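Local coordinates for endo-1,4-beta-xylanase (Bacteroides thetaiotaomicron VPI-5482, PDB 3KST), which probably hydrolyses glycosidic bonds in xylan-type plant polysaccharides, as a calcium-binding member of glycoside hydrolase family 43, at residues Ser55-Leu58 and Lys59-Lys62; Tyr86-Ser89 and Lys90-Phe93; Leu194-Asn198 and Gly199-Leu203; Gln239-Ala242 and Ala243-Leu246. All coordinates share one frame; numbering follows the deposited sequence.

Interaction 1: Ser55-Leu58 and Lys59-Lys62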
loop_
_atom_site.group_PDB
_atom_site.type_symbol
_atom_site.label_atom_id
_atom_site.label_comp_id
_atom_site.label_asym_id
_atom_site.label_seq_id
_atom_site.Cartn_x
_atom_site.Cartn_y
_atom_site.Cartn_z
ATOM N N SER A 55 -7.391 11.868 -10.147
ATOM C CA SER A 55 -7.972 13.047 -9.480
ATOM C C SER A 55 -7.056 14.265 -9.516
ATOM O O SER A 55 -5.821 14.121 -9.483
ATOM C CB SER A 55 -8.269 12.713 -8.019
ATOM O OG SER A 55 -8.744 13.836 -7.264
ATOM N N ASP A 56 -7.684 15.446 -9.557
ATOM C CA ASP A 56 -7.017 16.741 -9.489
ATOM C C ASP A 56 -6.970 17.311 -8.061
ATOM O O ASP A 56 -6.062 18.094 -7.720
ATOM C CB ASP A 56 -7.775 17.750 -10.376
ATOM C CG ASP A 56 -7.708 17.413 -11.845
ATOM O OD1 ASP A 56 -6.613 17.075 -12.319
ATOM O OD2 ASP A 56 -8.727 17.539 -12.552
ATOM N N ASP A 57 -7.927 16.890 -7.229
ATOM C CA ASP A 57 -8.161 17.475 -5.894
ATOM C C ASP A 57 -8.285 16.514 -4.700
ATOM O O ASP A 57 -8.532 16.978 -3.583
ATOM C CB ASP A 57 -9.434 18.338 -6.007
ATOM C CG ASP A 57 -10.707 17.518 -6.364
ATOM O OD1 ASP A 57 -10.690 16.252 -6.356
ATOM O OD2 ASP A 57 -11.730 18.144 -6.687
ATOM N N LEU A 58 -8.175 15.202 -4.945
ATOM C CA LEU A 58 -8.313 14.122 -3.937
ATOM C C LEU A 58 -9.753 13.813 -3.484
ATOM O O LEU A 58 -9.972 12.790 -2.843
ATOM C CB LEU A 58 -7.425 14.335 -2.685
ATOM C CG LEU A 58 -5.929 14.380 -2.942
ATOM C CD1 LEU A 58 -5.209 14.828 -1.655
ATOM C CD2 LEU A 58 -5.463 13.001 -3.402
ATOM N N LYS A 59 -10.719 14.677 -3.805
ATOM C CA LYS A 59 -12.123 14.497 -3.430
ATOM C C LYS A 59 -12.855 13.820 -4.567
ATOM O O LYS A 59 -13.557 12.833 -4.340
ATOM C CB LYS A 59 -12.796 15.842 -3.081
ATOM C CG LYS A 59 -14.315 15.766 -2.815
ATOM C CD LYS A 59 -14.759 14.862 -1.651
ATOM C CE LYS A 59 -16.254 15.021 -1.417
ATOM N NZ LYS A 59 -16.883 14.279 -0.273
ATOM N N ASN A 60 -12.704 14.368 -5.776
ATOM C CA ASN A 60 -13.387 13.859 -6.961
ATOM C C ASN A 60 -12.433 13.042 -7.810
ATOM O O ASN A 60 -11.363 13.538 -8.221
ATOM C CB ASN A 60 -13.949 15.004 -7.773
ATOM C CG ASN A 60 -14.831 15.908 -6.937
ATOM O OD1 ASN A 60 -15.950 15.534 -6.553
ATOM N ND2 ASN A 60 -14.327 17.087 -6.633
ATOM N N TRP A 61 -12.802 11.780 -8.027
ATOM C CA TRP A 61 -11.988 10.814 -8.778
ATOM C C TRP A 61 -12.703 10.393 -10.052
ATOM O O TRP A 61 -13.931 10.354 -10.086
ATOM C CB TRP A 61 -11.688 9.568 -7.915
ATOM C CG TRP A 61 -10.833 9.928 -6.734
ATOM C CD1 TRP A 61 -11.253 10.511 -5.592
ATOM C CD2 TRP A 61 -9.416 9.785 -6.611
ATOM N NE1 TRP A 61 -10.198 10.749 -4.745
ATOM C CE2 TRP A 61 -9.050 10.309 -5.350
ATOM C CE3 TRP A 61 -8.412 9.288 -7.452
ATOM C CZ2 TRP A 61 -7.699 10.357 -4.912
ATOM C CZ3 TRP A 61 -7.070 9.317 -7.009
ATOM C CH2 TRP A 61 -6.739 9.844 -5.752
ATOM N N LYS A 62 -11.945 10.099 -11.102
ATOM C CA LYS A 62 -12.532 9.559 -12.336
ATOM C C LYS A 62 -11.805 8.242 -12.650
ATOM O O LYS A 62 -10.593 8.129 -12.397
ATOM C CB LYS A 62 -12.474 10.542 -13.514
ATOM C CG LYS A 62 -11.400 10.341 -14.585
ATOM C CD LYS A 62 -11.466 11.412 -15.676
ATOM C CE LYS A 62 -10.932 10.875 -16.993
ATOM N NZ LYS A 62 -10.828 11.922 -18.057
HETATM O O HOH W 1 -10.574 15.684 -9.676
#

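Interaction 2: Tyr86-Ser89 and Lys90-Phe93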
loop_
_atom_site.group_PDB
_atom_site.type_symbol
_atom_site.label_atom_id
_atom_site.label_comp_id
_atom_site.label_asym_id
_atom_site.label_seq_id
_atom_site.Cartn_x
_atom_site.Cartn_y
_atom_site.Cartn_z
ATOM N N TYR A 86 6.794 5.477 -10.782
ATOM C CA TYR A 86 7.503 5.891 -11.977
ATOM C C TYR A 86 8.955 5.785 -11.538
ATOM O O TYR A 86 9.359 6.488 -10.610
ATOM C CB TYR A 86 7.178 7.315 -12.408
ATOM C CG TYR A 86 8.032 7.716 -13.595
ATOM C CD1 TYR A 86 7.811 7.173 -14.857
ATOM C CD2 TYR A 86 9.086 8.617 -13.434
ATOM C CE1 TYR A 86 8.658 7.524 -15.969
ATOM C CE2 TYR A 86 9.916 8.985 -14.519
ATOM C CZ TYR A 86 9.690 8.453 -15.771
ATOM O OH TYR A 86 10.540 8.836 -16.787
ATOM N N VAL A 87 9.691 4.866 -12.161
ATOM C CA VAL A 87 11.106 4.661 -11.827
ATOM C C VAL A 87 11.972 5.490 -12.794
ATOM O O VAL A 87 12.079 5.188 -13.994
ATOM C CB VAL A 87 11.489 3.170 -11.773
ATOM C CG1 VAL A 87 10.718 2.460 -10.647
ATOM C CG2 VAL A 87 11.226 2.500 -13.072
ATOM N N GLU A 88 12.580 6.550 -12.245
ATOM C CA GLU A 88 13.418 7.510 -12.997
ATOM C C GLU A 88 14.564 6.834 -13.756
ATOM O O GLU A 88 14.826 7.186 -14.921
ATOM C CB GLU A 88 13.965 8.622 -12.076
ATOM C CG GLU A 88 14.259 9.928 -12.800
ATOM C CD GLU A 88 12.992 10.643 -13.280
ATOM O OE1 GLU A 88 12.010 10.732 -12.504
ATOM O OE2 GLU A 88 12.971 11.132 -14.431
ATOM N N SER A 89 15.214 5.885 -13.067
ATOM C CA SER A 89 16.274 4.999 -13.595
ATOM C C SER A 89 15.879 4.298 -14.895
ATOM O O SER A 89 16.684 4.246 -15.828
ATOM C CB SER A 89 16.611 3.916 -12.539
ATOM O OG SER A 89 17.572 2.984 -13.006
ATOM N N LYS A 90 14.638 3.793 -14.954
ATOM C CA LYS A 90 14.115 3.026 -16.107
ATOM C C LYS A 90 13.196 3.786 -17.069
ATOM O O LYS A 90 12.835 3.231 -18.110
ATOM C CB LYS A 90 13.327 1.796 -15.624
ATOM C CG LYS A 90 13.914 1.024 -14.452
ATOM C CD LYS A 90 15.241 0.431 -14.781
ATOM C CE LYS A 90 15.711 -0.465 -13.678
ATOM N NZ LYS A 90 16.951 -1.113 -14.092
ATOM N N LYS A 91 12.782 5.003 -16.695
ATOM C CA LYS A 91 11.815 5.846 -17.452
ATOM C C LYS A 91 10.555 5.095 -17.894
ATOM O O LYS A 91 10.152 5.106 -19.069
ATOM C CB LYS A 91 12.497 6.629 -18.588
ATOM C CG LYS A 91 13.517 7.619 -18.042
ATOM C CD LYS A 91 14.074 8.514 -19.134
ATOM C CE LYS A 91 14.930 9.628 -18.559
ATOM N NZ LYS A 91 14.154 10.593 -17.736
ATOM N N LYS A 92 9.943 4.443 -16.896
ATOM C CA LYS A 92 8.799 3.552 -17.074
ATOM C C LYS A 92 8.076 3.357 -15.719
ATOM O O LYS A 92 8.696 3.491 -14.655
ATOM C CB LYS A 92 9.342 2.207 -17.575
ATOM C CG LYS A 92 8.369 1.275 -18.255
ATOM C CD LYS A 92 9.037 0.015 -18.839
ATOM C CE LYS A 92 10.101 0.322 -19.912
ATOM N NZ LYS A 92 10.644 -0.924 -20.516
ATOM N N PHE A 93 6.791 3.021 -15.783
ATOM C CA PHE A 93 5.980 2.744 -14.586
ATOM C C PHE A 93 6.065 1.257 -14.202
ATOM O O PHE A 93 6.004 0.379 -15.062
ATOM C CB PHE A 93 4.524 3.178 -14.799
ATOM C CG PHE A 93 4.391 4.641 -15.093
ATOM C CD1 PHE A 93 4.552 5.115 -16.399
ATOM C CD2 PHE A 93 4.154 5.554 -14.062
ATOM C CE1 PHE A 93 4.453 6.468 -16.681
ATOM C CE2 PHE A 93 4.073 6.924 -14.342
ATOM C CZ PHE A 93 4.217 7.372 -15.651
#

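Interaction 3: Leu194-Asn198 and Gly199-Leu203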
loop_
_atom_site.group_PDB
_atom_site.type_symbol
_atom_site.label_atom_id
_atom_site.label_comp_id
_atom_site.label_asym_id
_atom_site.label_seq_id
_atom_site.Cartn_x
_atom_site.Cartn_y
_atom_site.Cartn_z
ATOM N N LEU A 194 7.305 2.411 3.230
ATOM C CA LEU A 194 8.614 2.888 3.679
ATOM C C LEU A 194 8.799 4.341 3.280
ATOM O O LEU A 194 8.504 4.730 2.133
ATOM C CB LEU A 194 9.733 1.994 3.105
ATOM C CG LEU A 194 11.055 1.839 3.858
ATOM C CD1 LEU A 194 11.785 3.167 4.008
ATOM C CD2 LEU A 194 10.848 1.141 5.225
ATOM N N LEU A 195 9.247 5.138 4.240
ATOM C CA LEU A 195 9.658 6.533 3.996
ATOM C C LEU A 195 10.962 6.784 4.742
ATOM O O LEU A 195 11.173 6.240 5.841
ATOM C CB LEU A 195 8.611 7.503 4.483
ATOM C CG LEU A 195 7.313 7.620 3.712
ATOM C CD1 LEU A 195 6.503 8.657 4.412
ATOM C CD2 LEU A 195 7.555 8.009 2.270
ATOM N N LYS A 196 11.837 7.589 4.139
ATOM C CA LYS A 196 13.093 7.975 4.795
ATOM C C LYS A 196 13.043 9.481 5.009
ATOM O O LYS A 196 12.590 10.209 4.125
ATOM C CB LYS A 196 14.286 7.615 3.918
ATOM C CG LYS A 196 15.670 7.942 4.554
ATOM C CD LYS A 196 16.780 7.667 3.559
ATOM C CE LYS A 196 18.184 7.858 4.122
ATOM N NZ LYS A 196 19.253 7.538 3.080
ATOM N N LYS A 197 13.450 9.940 6.189
ATOM C CA LYS A 197 13.560 11.389 6.469
ATOM C C LYS A 197 14.649 11.648 7.494
ATOM O O LYS A 197 14.652 10.991 8.525
ATOM C CB LYS A 197 12.246 11.943 6.978
ATOM C CG LYS A 197 12.177 13.469 7.001
ATOM C CD LYS A 197 10.803 13.929 7.453
ATOM C CE LYS A 197 10.600 15.417 7.208
ATOM N NZ LYS A 197 9.246 15.843 7.654
ATOM N N ASN A 198 15.587 12.559 7.169
ATOM C CA ASN A 198 16.707 12.953 8.060
ATOM C C ASN A 198 17.501 11.751 8.632
ATOM O O ASN A 198 17.751 11.667 9.845
ATOM C CB ASN A 198 16.208 13.856 9.208
ATOM C CG ASN A 198 15.376 15.069 8.724
ATOM O OD1 ASN A 198 15.412 15.469 7.551
ATOM N ND2 ASN A 198 14.624 15.656 9.649
ATOM N N GLY A 199 17.795 10.790 7.752
ATOM C CA GLY A 199 18.576 9.608 8.088
ATOM C C GLY A 199 17.901 8.455 8.810
ATOM O O GLY A 199 18.567 7.480 9.122
ATOM N N VAL A 200 16.589 8.541 9.022
ATOM C CA VAL A 200 15.827 7.516 9.729
ATOM C C VAL A 200 14.846 6.905 8.746
ATOM O O VAL A 200 14.236 7.641 7.945
ATOM C CB VAL A 200 15.112 8.119 10.957
ATOM C CG1 VAL A 200 14.388 7.028 11.722
ATOM C CG2 VAL A 200 16.151 8.805 11.874
ATOM N N TYR A 201 14.751 5.575 8.772
ATOM C CA TYR A 201 13.838 4.805 7.904
ATOM C C TYR A 201 12.616 4.454 8.734
ATOM O O TYR A 201 12.762 3.871 9.820
ATOM C CB TYR A 201 14.509 3.527 7.407
ATOM C CG TYR A 201 15.740 3.819 6.573
ATOM C CD1 TYR A 201 16.996 3.963 7.176
ATOM C CD2 TYR A 201 15.656 3.964 5.189
ATOM C CE1 TYR A 201 18.147 4.245 6.413
ATOM C CE2 TYR A 201 16.796 4.243 4.420
ATOM C CZ TYR A 201 18.044 4.369 5.052
ATOM O OH TYR A 201 19.195 4.629 4.339
ATOM N N TYR A 202 11.434 4.849 8.238
ATOM C CA TYR A 202 10.140 4.647 8.877
ATOM C C TYR A 202 9.364 3.596 8.125
ATOM O O TYR A 202 9.111 3.776 6.911
ATOM C CB TYR A 202 9.317 5.947 8.845
ATOM C CG TYR A 202 9.928 7.056 9.644
ATOM C CD1 TYR A 202 10.960 7.833 9.115
ATOM C CD2 TYR A 202 9.475 7.343 10.949
ATOM C CE1 TYR A 202 11.521 8.848 9.858
ATOM C CE2 TYR A 202 10.037 8.333 11.699
ATOM C CZ TYR A 202 11.061 9.101 11.144
ATOM O OH TYR A 202 11.647 10.092 11.861
ATOM N N LEU A 203 9.042 2.501 8.821
ATOM C CA LEU A 203 8.263 1.399 8.263
ATOM C C LEU A 203 6.869 1.518 8.866
ATOM O O LEU A 203 6.684 1.287 10.074
ATOM C CB LEU A 203 8.918 0.051 8.571
ATOM C CG LEU A 203 8.369 -1.235 7.938
ATOM C CD1 LEU A 203 9.379 -2.385 8.162
ATOM C CD2 LEU A 203 6.995 -1.647 8.416
HETATM O O HOH W 2 13.614 11.732 11.075
#

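Interaction 4: Gln239-Ala242 and Ala243-Leu246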
loop_
_atom_site.group_PDB
_atom_site.type_symbol
_atom_site.label_atom_id
_atom_site.label_comp_id
_atom_site.label_asym_id
_atom_site.label_seq_id
_atom_site.Cartn_x
_atom_site.Cartn_y
_atom_site.Cartn_z
ATOM N N GLN A 239 -6.625 3.682 14.310
ATOM C CA GLN A 239 -7.413 2.489 14.629
ATOM C C GLN A 239 -8.871 2.969 14.834
ATOM O O GLN A 239 -9.380 3.080 15.959
ATOM C CB GLN A 239 -6.814 1.751 15.832
ATOM C CG GLN A 239 -7.495 0.428 16.189
ATOM C CD GLN A 239 -6.830 -0.287 17.352
ATOM O OE1 GLN A 239 -6.670 0.284 18.420
ATOM N NE2 GLN A 239 -6.473 -1.552 17.158
ATOM N N GLY A 240 -9.490 3.316 13.709
ATOM C CA GLY A 240 -10.853 3.840 13.636
ATOM C C GLY A 240 -10.798 5.356 13.756
ATOM O O GLY A 240 -10.088 5.863 14.643
ATOM N N ASP A 241 -11.544 6.067 12.892
ATOM C CA ASP A 241 -11.647 7.543 12.911
ATOM C C ASP A 241 -12.869 7.901 13.738
ATOM O O ASP A 241 -13.980 7.479 13.413
ATOM C CB ASP A 241 -11.822 8.129 11.520
ATOM C CG ASP A 241 -11.892 9.646 11.533
ATOM O OD1 ASP A 241 -10.897 10.260 11.957
ATOM O OD2 ASP A 241 -12.935 10.203 11.129
ATOM N N ALA A 242 -12.644 8.704 14.777
ATOM C CA ALA A 242 -13.695 9.049 15.739
ATOM C C ALA A 242 -14.826 9.878 15.146
ATOM O O ALA A 242 -16.007 9.541 15.334
ATOM C CB ALA A 242 -13.059 9.748 16.974
ATOM N N ALA A 243 -14.483 10.942 14.413
ATOM C CA ALA A 243 -15.516 11.838 13.849
ATOM C C ALA A 243 -16.506 11.154 12.868
ATOM O O ALA A 243 -17.734 11.337 12.967
ATOM C CB ALA A 243 -14.860 13.073 13.220
ATOM N N THR A 244 -15.971 10.316 11.979
ATOM C CA THR A 244 -16.757 9.621 10.955
ATOM C C THR A 244 -17.296 8.259 11.449
ATOM O O THR A 244 -18.267 7.726 10.902
ATOM C CB THR A 244 -15.887 9.424 9.674
ATOM O OG1 THR A 244 -15.191 10.641 9.347
ATOM C CG2 THR A 244 -16.734 9.006 8.497
ATOM N N GLY A 245 -16.640 7.687 12.457
ATOM C CA GLY A 245 -17.011 6.372 12.965
ATOM C C GLY A 245 -16.564 5.264 12.007
ATOM O O GLY A 245 -17.092 4.154 12.086
ATOM N N LEU A 246 -15.596 5.559 11.117
ATOM C CA LEU A 246 -15.054 4.526 10.215
ATOM C C LEU A 246 -14.260 3.558 11.083
ATOM O O LEU A 246 -13.611 4.000 12.028
ATOM C CB LEU A 246 -14.150 5.097 9.114
ATOM C CG LEU A 246 -14.897 5.978 8.093
ATOM C CD1 LEU A 246 -13.919 6.733 7.222
ATOM C CD2 LEU A 246 -15.905 5.174 7.258
HETATM O O HOH W 3 -11.890 12.056 14.184
HETATM O O HOH W 4 -14.304 4.659 14.721
#

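Interaction 1: Ser55-Leu58 and Lys59-Lys62
The tight connection between strands 49-55 and 60-69 is closed by Ser55, Asp57 and Leu58 meeting Asn60 and Trp61. Asp57 makes three of the hydrogen bonds across the contact. Asp57 OD1 accepts from Asn60 N at 2.8 Å, on the syn side, and from Lys59 N at 3.0 Å, well above the carboxylate plane; both donors come from the same face. Asp57 OD2 takes Asn60 ND2 at 2.8 Å, nearly in the amide plane, although carboxylate and amide are turned 47° apart. Two bonds on one oxygen and one on the other fix the rotation of the carboxylate. Ser55 OG, anti to the backbone N (chi1 176°), gives its proton to Asn60 O at 2.8 Å and accepts from the backbone N of Asp57 and Leu58, an ST turn joined to an ST motif. Ser55 CB itself lies over the Trp61 face, a CH-pi contact 3.4 Å from the centroid of the six-membered ring. At the indole edge, Trp61 NE1 donates to Leu58 O at 2.8 Å, steeply above the carbonyl plane, while Leu58 CD2 lies 3.8 Å from Trp61 CZ2. Asn60 OD1 accepts from Arg303 NE on strand 293-305, and Tyr36 touches Leu58 and Trp61.

Interaction 2: Tyr86-Ser89 and Lys90-Phe93
Tyr86 and Phe93 supply the aromatic part of this hairpin end, facing each other as a non-hydrogen-bonded antiparallel pair. Tyr86 turns an edge to the Phe93 face in a tilted edge-to-face pair: the planes stand at 55°, the centroids are 5.0 Å apart, and Tyr86 CD1 sits over the centre of the Phe93 ring. Tyr86 CG is anti to its own N (chi1 176°), which carries the ring across to the opposite strand, and its OH reaches Lys91 CA at 3.3 Å. Among apolar contacts, Tyr86 CB lies 3.7 Å from Phe93 CE2. Backbone bonding is uneven. Val87 N donates to Lys92 O at 3.0 Å and 164°, whereas the bonds from Lys90 N and Lys91 N to Val87 O are weak and bent. The ionic contribution is a salt bridge at the turn surface, Glu88 OE2 to Lys91 NZ, long at 3.6 Å. Lys90 NZ instead bonds to Asp161 O. The turn joins strands 80-87 and 92-99 of a three-stranded antiparallel sheet; Tyr32 of strand 27-32 meets both aromatic rings, Pro111 and Phe115 touch Phe93, and the Phe93 backbone is bonded to Ser108 on strand 102-108.

Interaction 3: Leu194-Asn198 and Gly199-Leu203
Gly199 meets the preceding segment at the tip of a type I' turn from Lys197 to Val200. Its positive phi of 79° suits glycine, and a modelled CB would clash with Asn198 O. Val200 closes the turn: its N donates to Lys197 O at 3.2 Å, from above the carbonyl plane, and its O accepts from Lys197 N at 3.0 Å.

Tyr201 is paired with Lys196, whose fully extended chain runs beside the ring, pointing the same way. Lys196 CG lies over one face, offset toward the rim and 4.2 Å from the centroid of the Tyr201 ring, while Leu194 CD1 touches the ring edge. Lys196 NZ makes a weak bond to Tyr201 OH, but its main partners are Asp136 and Asp137, and Asp136 also bonds Tyr201 OH. An alanine at Lys196 is likely to uncover that face of the Tyr201 ring and to leave the two aspartates without their lysine mate.

Tyr202 swaps two straight backbone bonds with Leu195, Tyr202 N to Leu195 O at 2.8 Å being the shorter. Its ring edge meets Leu195 O, and a water links its OH to Lys197 O. Leu203 ends the series, paired with Leu194 near Trp229.

With four residue pairs in register and a two-residue I' turn, this is a tight antiparallel beta-hairpin in one blade (strands 189-197 to 230-231) of the five-bladed beta-propeller that characterises family 43.

Interaction 4: Gln239-Ala242 and Ala243-Leu246
Asp241 and Thr244 form the close-fitting side of this loop. Thr244 N donates to Asp241 OD2 at 3.2 Å and 153°, from above the carboxylate plane; in the conformer described here Thr244 OG1 also donates to Asp241 OD2, at 2.9 Å and nearly in line with the C-O bond. With CG anti to its own N (chi1 -179°), Asp241 directs its carboxylate back toward the turn. The other oxygen, OD1, forms a salt bridge with Lys283 NZ on strand 279-287, and Val299 of strand 293-305 touches both Asp241 and Thr244. Replacing Asp241 by an alanine would probably leave the Lys283 ammonium without its counter-charge and Thr244 N without its acceptor.

Backbone closure adds a G1 beta bulge, in which Gly245 and Leu246 both stand opposite Asp241. Asp241 N gives Leu246 O a 3.0 Å bond, and Gly245 N makes a short but bent, weak one to Asp241 O. Gly245 has a phi of 75°, a value that favours glycine.

The solvent side is looser and bridged by water. One water donates to Asp241 OD1 and accepts from Ala243 N at 2.8 Å, bridging the carboxylate to the Ala243 amide; a second donates to both Asp241 O and Leu246 O, spanning the bulge. Ala242 and Ala243, both exposed, form the outer bend, and Ala243 CB comes no nearer than 4.0 Å to the Asp241 carboxylate at OD2. At the entry to the loop, Gly240 CA approaches Leu246 O at 3.2 Å in a CA-H...O contact, while Gly240 N bonds Thr249 OG1.

Overall arrangement
The four contacts follow one another along the chain, and none touches another. Interactions 1, 2 and 3 turn the chain between adjacent antiparallel strands in three separate sheets, consistent with different blades of the family's five-bladed propeller; interaction 4 shapes a surface loop between strands 230-231 and 250-256. Centres of interactions 2 and 3 are 22 Å apart, as are those of 1 and 4, whereas 2 and 4 lie 37 Å apart on opposite sides of the chain's centre. Strand 293-305 is a shared neighbour of interactions 1 and 4. Interaction 3 comes nearest to function: Leu194 lies about 10 Å, side chain to ion, from the bound calcium.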